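Local coordinates for heptaprenyl diphosphate synthase (HEPPP synthase) subunit 1 family protein (Staphylococcus aureus, PDB 5H9D) that probably serves as the small partner subunit of a two-chain heptaprenyl diphosphate synthase, pairing with a farnesyl-pyrophosphate-synthetase-like chain to make a long isoprenoid diphosphate, at residues Y38-V43 with S138-N143; H57-T62 with K166-S171. One frame throughout, in Å; residues are numbered along the deposited sequence.

Helix 43-65 ties the two contacts together: the loop 38-43 of contact 1 runs into its start, and 57-62 of contact 2 lies near its far end. The two sit on opposite sides of the chain's centre, with centres 29 Å apart. Contact 1 is a surface contact, made of carbon packing between a proline, an isoleucine and a phenylalanine at the weakly bonded end of helix 118-140. Contact 2 is partly buried and polar, built on a water and on a lysine whose amine meets one aspartate and whose carbons meet another. Contact 2 also lies beside the chain of farnesyl pyrophosphate synthetase, whereas contact 1 is touched by no other chain of the assembly.

Contact 1 of 2, residues Y38-V43 with S138-N143; sequences YDIPDV and SHFGIN
F140, at the weakly bonded end of helix 118-140, turns its side chain to the loop 38-43, and its atoms are met in order from CB outward. F140 CB lies beside I40 CB, 3.6 Å away; the two side chains cross at about a right angle. With chi1 at -61°, F140 CG is anti to its own carbonyl carbon, and this turns the ring toward P41. F140 CG is reached by P41 CD at 3.5 Å, and F140 CD1 is about as far from P41 CD (3.6 Å) as from P41 CG (3.8 Å). Farther out, F140 CE1 has P41 CG 4.1 Å away. P41 CD thus reaches the ring obliquely, while P41 CG makes an off-centre CH-pi contact, 4.2 Å from the centroid of the F140 ring and 28° off the ring normal. H139 CD2 of the preceding residue lies above a face of the same ring, and F93 meets it edge-to-face. Next in the chain, the backbone of G141 runs beside I40 CG2, which is 3.5 Å from G141 N, while D39 OD1 stands loosely beside G141 CA. A44 also touches F140, so the start of helix 43-65 shares in the packing. This is plain proline-aromatic packing at the surface of an all-helical fold, joining the loop ahead of helix 43-65 to the end of helix 118-140.

Contact 2 of 2, residues H57-T62 with K166-S171; sequences HLDDIT and KKYNQS
K167 lies across D59 and D60 on helix 43-65, a helix-to-loop contact in the all-helical fold of a terpene-synthase-clan subunit. The side chains of K167 and D59 cross at about a right angle, and the lysine's carbons run beside D59 CB. K167 CG starts between its backbone N and carbonyl carbon (chi1 73°), and bends at chi2 and chi4 (-55°) bring the amine round to D59. The resulting salt bridge, K167 NZ to D59 OD2 at 2.8 Å, is weak as a hydrogen bond, and the place of OD2 is less sure. K108 of helix 91-112 is a second salt-bridge partner of D59 OD2; two lysines so placed would probably favour the charged form, with the same reservation about OD2. D60 meets K167 obliquely: D60 OD1 lies alongside the stem, near K167 CB and CD, but 5.6 Å from K167 NZ, close enough for an attraction between opposite charges without contact.

The Y168 ring presents its edge to D59 OD2, the carboxylate and ring planes standing 51° apart, and K167 NZ also lies at an edge of this ring, in its plane. The Y168 hydroxyl is hydrogen-bonded to E129 on helix 118-140, which anchors the far end of the ring. Toward the end of the helical segment, Q170 crosses T62 obliquely, and Q170 NE2 comes 3.7 Å from T62 O. Both residues also approach T104 of the neighbouring farnesyl pyrophosphate synthetase chain, where Q170 OE1 makes a weak hydrogen bond, so this side of the contact borders the subunit interface. A water spanning helix and loop is placed to donate to D59 O (3.1 Å) and to Q170 OE1 (2.9 Å), although its two protons cannot serve every acceptor nearby.

Contact 1 of 2, residues Y38-V43 with S138-N143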
ATOM      1  N   TYR C  38       5.753 -23.722  21.140  1.00115.00           N
ATOM      2  CA  TYR C  38       6.840 -22.812  21.490  1.00115.68           C
ATOM      3  C   TYR C  38       8.111 -22.868  20.664  1.00114.96           C
ATOM      4  O   TYR C  38       8.439 -21.896  19.994  1.00114.80           O
ATOM      5  CB  TYR C  38       7.184 -22.952  22.982  1.00116.83           C
ATOM      6  CG  TYR C  38       6.427 -21.973  23.860  1.00117.85           C
ATOM      7  CD1 TYR C  38       6.673 -20.598  23.772  1.00117.97           C
ATOM      8  CD2 TYR C  38       5.452 -22.413  24.760  1.00118.72           C
ATOM      9  CE1 TYR C  38       5.969 -19.676  24.556  1.00118.77           C
ATOM     10  CE2 TYR C  38       4.734 -21.499  25.554  1.00119.68           C
ATOM     11  CZ  TYR C  38       5.000 -20.129  25.445  1.00119.60           C
ATOM     12  OH  TYR C  38       4.301 -19.218  26.215  1.00118.87           O
ATOM     13  N   ASP C  39       8.818 -23.991  20.728  1.00114.57           N
ATOM     14  CA  ASP C  39      10.078 -24.189  20.009  1.00114.61           C
ATOM     15  C   ASP C  39      10.429 -23.137  18.956  1.00113.24           C
ATOM     16  O   ASP C  39      11.568 -22.654  18.902  1.00113.12           O
ATOM     17  CB  ASP C  39      10.092 -25.573  19.359  1.00116.98           C
ATOM     18  CG  ASP C  39      11.351 -25.821  18.535  1.00119.61           C
ATOM     19  OD1 ASP C  39      11.456 -25.269  17.411  1.00120.71           O
ATOM     20  OD2 ASP C  39      12.239 -26.564  19.021  1.00120.86           O
ATOM     21  N   ILE C  40       9.447 -22.804  18.118  1.00111.15           N
ATOM     22  CA  ILE C  40       9.599 -21.816  17.048  1.00108.17           C
ATOM     23  C   ILE C  40       9.753 -20.394  17.588  1.00106.29           C
ATOM     24  O   ILE C  40       9.169 -20.044  18.619  1.00106.23           O
ATOM     25  CB  ILE C  40       8.387 -21.864  16.100  1.00107.79           C
ATOM     26  CG1 ILE C  40       7.098 -21.640  16.896  1.00107.19           C
ATOM     27  CG2 ILE C  40       8.340 -23.209  15.395  1.00108.02           C
ATOM     28  CD1 ILE C  40       5.843 -21.747  16.081  1.00106.14           C
ATOM     29  N   PRO C  41      10.534 -19.552  16.885  1.00104.43           N
ATOM     30  CA  PRO C  41      10.804 -18.154  17.251  1.00103.27           C
ATOM     31  C   PRO C  41       9.599 -17.396  17.793  1.00102.29           C
ATOM     32  O   PRO C  41       8.455 -17.834  17.665  1.00102.24           O
ATOM     33  CB  PRO C  41      11.321 -17.555  15.952  1.00103.88           C
ATOM     34  CG  PRO C  41      12.045 -18.709  15.326  1.00104.21           C
ATOM     35  CD  PRO C  41      11.093 -19.858  15.556  1.00104.02           C
ATOM     36  N   ASP C  42       9.862 -16.250  18.402  1.00101.12           N
ATOM     37  CA  ASP C  42       8.792 -15.438  18.975  1.00 99.99           C
ATOM     38  C   ASP C  42       7.994 -14.699  17.907  1.00 97.80           C
ATOM     39  O   ASP C  42       6.784 -14.891  17.748  1.00 96.41           O
ATOM     40  CB  ASP C  42       9.385 -14.420  19.955  1.00101.78           C
ATOM     41  CG  ASP C  42       9.871 -15.059  21.235  1.00102.18           C
ATOM     42  OD1 ASP C  42       9.006 -15.546  22.001  1.00101.92           O
ATOM     43  OD2 ASP C  42      11.106 -15.075  21.463  1.00101.18           O
ATOM     44  N   VAL C  43       8.697 -13.829  17.197  1.00 95.17           N
ATOM     45  CA  VAL C  43       8.107 -13.038  16.140  1.00 93.75           C
ATOM     46  C   VAL C  43       7.365 -13.925  15.144  1.00 92.18           C
ATOM     47  O   VAL C  43       6.230 -13.624  14.753  1.00 91.43           O
ATOM     48  CB  VAL C  43       9.199 -12.256  15.411  1.00 94.27           C
ATOM     49  CG1 VAL C  43       9.460 -10.933  16.123  1.00 94.31           C
ATOM     50  CG2 VAL C  43      10.482 -13.097  15.386  1.00 94.72           C
ATOM     51  N   SER C 138       5.781 -25.566  10.317  1.00 87.32           N
ATOM     52  CA  SER C 138       6.615 -26.475   9.529  1.00 89.10           C
ATOM     53  C   SER C 138       7.832 -25.854   8.833  1.00 90.38           C
ATOM     54  O   SER C 138       8.289 -26.342   7.799  1.00 89.90           O
ATOM     55  CB  SER C 138       5.750 -27.197   8.491  1.00 88.62           C
ATOM     56  OG  SER C 138       5.187 -26.283   7.580  1.00 89.09           O
ATOM     57  N   HIS C 139       8.363 -24.781   9.400  1.00 92.68           N
ATOM     58  CA  HIS C 139       9.531 -24.135   8.822  1.00 95.81           C
ATOM     59  C   HIS C 139      10.577 -23.943   9.899  1.00 98.70           C
ATOM     60  O   HIS C 139      11.771 -23.859   9.617  1.00 97.87           O
ATOM     61  CB  HIS C 139       9.158 -22.779   8.246  1.00 94.86           C
ATOM     62  CG  HIS C 139      10.328 -22.012   7.712  1.00 94.71           C
ATOM     63  ND1 HIS C 139      10.868 -22.249   6.465  1.00 95.00           N
ATOM     64  CD2 HIS C 139      11.064 -21.016   8.259  1.00 93.91           C
ATOM     65  CE1 HIS C 139      11.885 -21.430   6.268  1.00 94.40           C
ATOM     66  NE2 HIS C 139      12.026 -20.673   7.342  1.00 93.45           N
ATOM     67  N   PHE C 140      10.097 -23.885  11.138  1.00102.93           N
ATOM     68  CA  PHE C 140      10.933 -23.682  12.316  1.00107.14           C
ATOM     69  C   PHE C 140      11.006 -24.930  13.206  1.00109.65           C
ATOM     70  O   PHE C 140      12.072 -25.265  13.724  1.00109.79           O
ATOM     71  CB  PHE C 140      10.385 -22.497  13.124  1.00107.82           C
ATOM     72  CG  PHE C 140      10.368 -21.192  12.366  1.00108.09           C
ATOM     73  CD1 PHE C 140      11.560 -20.540  12.049  1.00108.33           C
ATOM     74  CD2 PHE C 140       9.163 -20.622  11.965  1.00107.72           C
ATOM     75  CE1 PHE C 140      11.554 -19.340  11.346  1.00108.40           C
ATOM     76  CE2 PHE C 140       9.145 -19.426  11.261  1.00108.28           C
ATOM     77  CZ  PHE C 140      10.344 -18.783  10.950  1.00108.76           C
ATOM     78  N   GLY C 141       9.869 -25.597  13.391  1.00112.65           N
ATOM     79  CA  GLY C 141       9.825 -26.805  14.203  1.00115.82           C
ATOM     80  C   GLY C 141       9.747 -28.031  13.310  1.00118.58           C
ATOM     81  O   GLY C 141       8.681 -28.617  13.158  1.00117.62           O
ATOM     82  N   ILE C 142      10.892 -28.402  12.730  1.00122.27           N
ATOM     83  CA  ILE C 142      11.050 -29.539  11.805  1.00126.52           C
ATOM     84  C   ILE C 142      10.019 -29.577  10.664  1.00128.77           C
ATOM     85  O   ILE C 142       8.838 -29.274  10.863  1.00128.90           O
ATOM     86  CB  ILE C 142      11.060 -30.933  12.558  1.00127.09           C
ATOM     87  CG1 ILE C 142      12.423 -31.168  13.231  1.00127.15           C
ATOM     88  CG2 ILE C 142      10.816 -32.086  11.570  1.00127.76           C
ATOM     89  CD1 ILE C 142      12.626 -32.591  13.792  1.00126.02           C
ATOM     90  N   ASN C 143      10.485 -29.934   9.465  1.00131.19           N
ATOM     91  CA  ASN C 143       9.619 -30.026   8.287  1.00133.79           C
ATOM     92  C   ASN C 143       8.593 -31.150   8.462  1.00135.67           C
ATOM     93  O   ASN C 143       7.379 -30.904   8.488  1.00135.60           O
ATOM     94  CB  ASN C 143      10.449 -30.281   7.018  1.00133.50           C
ATOM     95  CG  ASN C 143      11.299 -29.084   6.625  1.00133.97           C
ATOM     96  OD1 ASN C 143      12.336 -28.813   7.234  1.00133.49           O
ATOM     97  ND2 ASN C 143      10.854 -28.354   5.607  1.00134.33           N
TER

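Contact 2 of 2, residues H57-T62 with K166-S171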
ATOM      1  N   HIS C  57      -9.789  -9.519   8.813  1.00 63.31           N
ATOM      2  CA  HIS C  57     -10.376  -8.208   9.056  1.00 62.37           C
ATOM      3  C   HIS C  57     -10.901  -7.625   7.770  1.00 61.69           C
ATOM      4  O   HIS C  57     -12.012  -7.124   7.728  1.00 61.95           O
ATOM      5  CB  HIS C  57      -9.368  -7.251   9.670  1.00 64.35           C
ATOM      6  CG  HIS C  57      -9.987  -6.000  10.220  1.00 65.92           C
ATOM      7  ND1 HIS C  57     -11.092  -6.022  11.043  1.00 67.81           N
ATOM      8  CD2 HIS C  57      -9.640  -4.698  10.098  1.00 67.00           C
ATOM      9  CE1 HIS C  57     -11.400  -4.791  11.408  1.00 67.08           C
ATOM     10  NE2 HIS C  57     -10.532  -3.968  10.848  1.00 70.23           N
ATOM     11  N   LEU C  58     -10.108  -7.713   6.710  1.00 61.62           N
ATOM     12  CA  LEU C  58     -10.526  -7.197   5.407  1.00 61.61           C
ATOM     13  C   LEU C  58     -11.662  -8.057   4.870  1.00 61.37           C
ATOM     14  O   LEU C  58     -12.529  -7.577   4.137  1.00 59.92           O
ATOM     15  CB  LEU C  58      -9.335  -7.176   4.418  1.00 59.44           C
ATOM     16  CG  LEU C  58      -8.111  -6.311   4.794  1.00 57.91           C
ATOM     17  CD1 LEU C  58      -6.906  -6.777   4.065  1.00 55.42           C
ATOM     18  CD2 LEU C  58      -8.361  -4.850   4.508  1.00 55.08           C
ATOM     19  N   ASP C  59     -11.665  -9.331   5.232  1.00 62.95           N
ATOM     20  CA  ASP C  59     -12.739 -10.199   4.778  1.00 66.16           C
ATOM     21  C   ASP C  59     -14.035  -9.652   5.315  1.00 67.65           C
ATOM     22  O   ASP C  59     -14.975  -9.383   4.570  1.00 68.99           O
ATOM     23  CB  ASP C  59     -12.568 -11.608   5.316  1.00 67.25           C
ATOM     24  CG  ASP C  59     -11.826 -12.504   4.364  1.00 68.87           C
ATOM     25  OD1 ASP C  59     -12.027 -12.331   3.139  1.00 68.94           O
ATOM     26  OD2 ASP C  59     -11.066 -13.382   4.840  1.00 67.41           O
ATOM     27  N   ASP C  60     -14.042  -9.478   6.632  1.00 69.97           N
ATOM     28  CA  ASP C  60     -15.183  -8.983   7.392  1.00 72.02           C
ATOM     29  C   ASP C  60     -15.770  -7.650   6.987  1.00 71.74           C
ATOM     30  O   ASP C  60     -16.967  -7.447   7.115  1.00 72.96           O
ATOM     31  CB  ASP C  60     -14.824  -8.928   8.877  1.00 73.78           C
ATOM     32  CG  ASP C  60     -14.594 -10.308   9.461  1.00 77.48           C
ATOM     33  OD1 ASP C  60     -15.188 -11.279   8.924  1.00 79.81           O
ATOM     34  OD2 ASP C  60     -13.838 -10.428  10.452  1.00 77.72           O
ATOM     35  N   ILE C  61     -14.932  -6.733   6.527  1.00 70.75           N
ATOM     36  CA  ILE C  61     -15.401  -5.423   6.126  1.00 69.56           C
ATOM     37  C   ILE C  61     -16.586  -5.492   5.161  1.00 69.63           C
ATOM     38  O   ILE C  61     -17.535  -4.729   5.283  1.00 69.34           O
ATOM     39  CB  ILE C  61     -14.218  -4.614   5.528  1.00 69.41           C
ATOM     40  CG1 ILE C  61     -13.323  -4.129   6.684  1.00 68.09           C
ATOM     41  CG2 ILE C  61     -14.723  -3.458   4.661  1.00 66.17           C
ATOM     42  CD1 ILE C  61     -11.911  -3.790   6.280  1.00 68.01           C
ATOM     43  N   THR C  62     -16.554  -6.431   4.232  1.00 69.59           N
ATOM     44  CA  THR C  62     -17.629  -6.549   3.265  1.00 71.07           C
ATOM     45  C   THR C  62     -18.835  -7.367   3.778  1.00 73.00           C
ATOM     46  O   THR C  62     -19.939  -7.264   3.235  1.00 71.78           O
ATOM     47  CB  THR C  62     -17.087  -7.149   1.932  1.00 69.90           C
ATOM     48  OG1 THR C  62     -15.788  -6.609   1.650  1.00 71.89           O
ATOM     49  CG2 THR C  62     -17.969  -6.760   0.777  1.00 69.01           C
ATOM     50  N   LYS C 166     -17.576 -18.687   7.990  1.00 94.23           N
ATOM     51  CA  LYS C 166     -16.368 -18.080   7.440  1.00 94.56           C
ATOM     52  C   LYS C 166     -16.280 -16.571   7.365  1.00 92.95           C
ATOM     53  O   LYS C 166     -15.511 -15.971   8.096  1.00 93.49           O
ATOM     54  CB  LYS C 166     -16.142 -18.623   6.035  1.00 97.92           C
ATOM     55  CG  LYS C 166     -15.647 -20.049   5.986  1.00102.14           C
ATOM     56  CD  LYS C 166     -16.421 -20.982   6.899  1.00105.58           C
ATOM     57  CE  LYS C 166     -15.732 -22.338   6.945  1.00107.74           C
ATOM     58  NZ  LYS C 166     -14.289 -22.183   7.302  1.00110.21           N
ATOM     59  N   LYS C 167     -17.060 -15.989   6.458  1.00 90.70           N
ATOM     60  CA  LYS C 167     -17.110 -14.544   6.170  1.00 89.76           C
ATOM     61  C   LYS C 167     -16.683 -14.508   4.712  1.00 88.50           C
ATOM     62  O   LYS C 167     -17.222 -13.742   3.907  1.00 87.91           O
ATOM     63  CB  LYS C 167     -16.125 -13.719   7.012  1.00 89.77           C
ATOM     64  CG  LYS C 167     -14.678 -13.873   6.588  1.00 92.01           C
ATOM     65  CD  LYS C 167     -13.729 -13.758   7.771  1.00 93.05           C
ATOM     66  CE  LYS C 167     -12.288 -14.017   7.339  1.00 94.42           C
ATOM     67  NZ  LYS C 167     -12.094 -15.325   6.651  1.00 95.12           N
ATOM     68  N   TYR C 168     -15.697 -15.348   4.384  1.00 86.06           N
ATOM     69  CA  TYR C 168     -15.252 -15.464   3.006  1.00 83.51           C
ATOM     70  C   TYR C 168     -16.231 -16.420   2.296  1.00 83.50           C
ATOM     71  O   TYR C 168     -16.256 -16.512   1.057  1.00 82.72           O
ATOM     72  CB  TYR C 168     -13.790 -15.955   2.909  1.00 80.40           C
ATOM     73  CG  TYR C 168     -13.466 -17.298   3.527  1.00 76.21           C
ATOM     74  CD1 TYR C 168     -12.738 -17.387   4.706  1.00 74.62           C
ATOM     75  CD2 TYR C 168     -13.887 -18.475   2.927  1.00 75.35           C
ATOM     76  CE1 TYR C 168     -12.446 -18.616   5.275  1.00 74.76           C
ATOM     77  CE2 TYR C 168     -13.605 -19.712   3.483  1.00 74.57           C
ATOM     78  CZ  TYR C 168     -12.889 -19.786   4.662  1.00 74.88           C
ATOM     79  OH  TYR C 168     -12.683 -21.025   5.248  1.00 72.97           O
ATOM     80  N   ASN C 169     -17.051 -17.112   3.092  1.00 82.75           N
ATOM     81  CA  ASN C 169     -18.065 -18.008   2.547  1.00 82.73           C
ATOM     82  C   ASN C 169     -19.368 -17.184   2.385  1.00 82.74           C
ATOM     83  O   ASN C 169     -20.415 -17.715   2.039  1.00 82.59           O
ATOM     84  CB  ASN C 169     -18.279 -19.239   3.462  1.00 81.91           C
ATOM     85  CG  ASN C 169     -17.618 -20.539   2.909  1.00 82.04           C
ATOM     86  OD1 ASN C 169     -16.759 -21.139   3.561  1.00 80.47           O
ATOM     87  ND2 ASN C 169     -18.039 -20.976   1.718  1.00 80.25           N
ATOM     88  N   GLN C 170     -19.272 -15.872   2.608  1.00 83.13           N
ATOM     89  CA  GLN C 170     -20.402 -14.936   2.473  1.00 84.09           C
ATOM     90  C   GLN C 170     -21.386 -15.213   1.309  1.00 83.21           C
ATOM     91  O   GLN C 170     -22.588 -15.221   1.515  1.00 83.23           O
ATOM     92  CB  GLN C 170     -19.866 -13.478   2.375  1.00 85.53           C
ATOM     93  CG  GLN C 170     -20.276 -12.691   1.096  1.00 88.31           C
ATOM     94  CD  GLN C 170     -19.522 -11.349   0.884  1.00 90.44           C
ATOM     95  OE1 GLN C 170     -18.341 -11.314   0.497  1.00 90.81           O
ATOM     96  NE2 GLN C 170     -20.219 -10.245   1.131  1.00 91.72           N
ATOM     97  N   SER C 171     -20.897 -15.432   0.095  1.00 82.87           N
ATOM     98  CA  SER C 171     -21.798 -15.682  -1.032  1.00 83.45           C
ATOM     99  C   SER C 171     -22.408 -17.090  -1.068  1.00 84.54           C
ATOM    100  O   SER C 171     -23.081 -17.455  -2.035  1.00 84.56           O
ATOM    101  CB  SER C 171     -21.088 -15.409  -2.362  1.00 82.49           C
ATOM    102  OG  SER C 171     -21.363 -14.103  -2.847  1.00 81.61           O
TER
HETATM  103  O   HOH W   1     -16.146 -11.230   2.399  1.00 52.35           O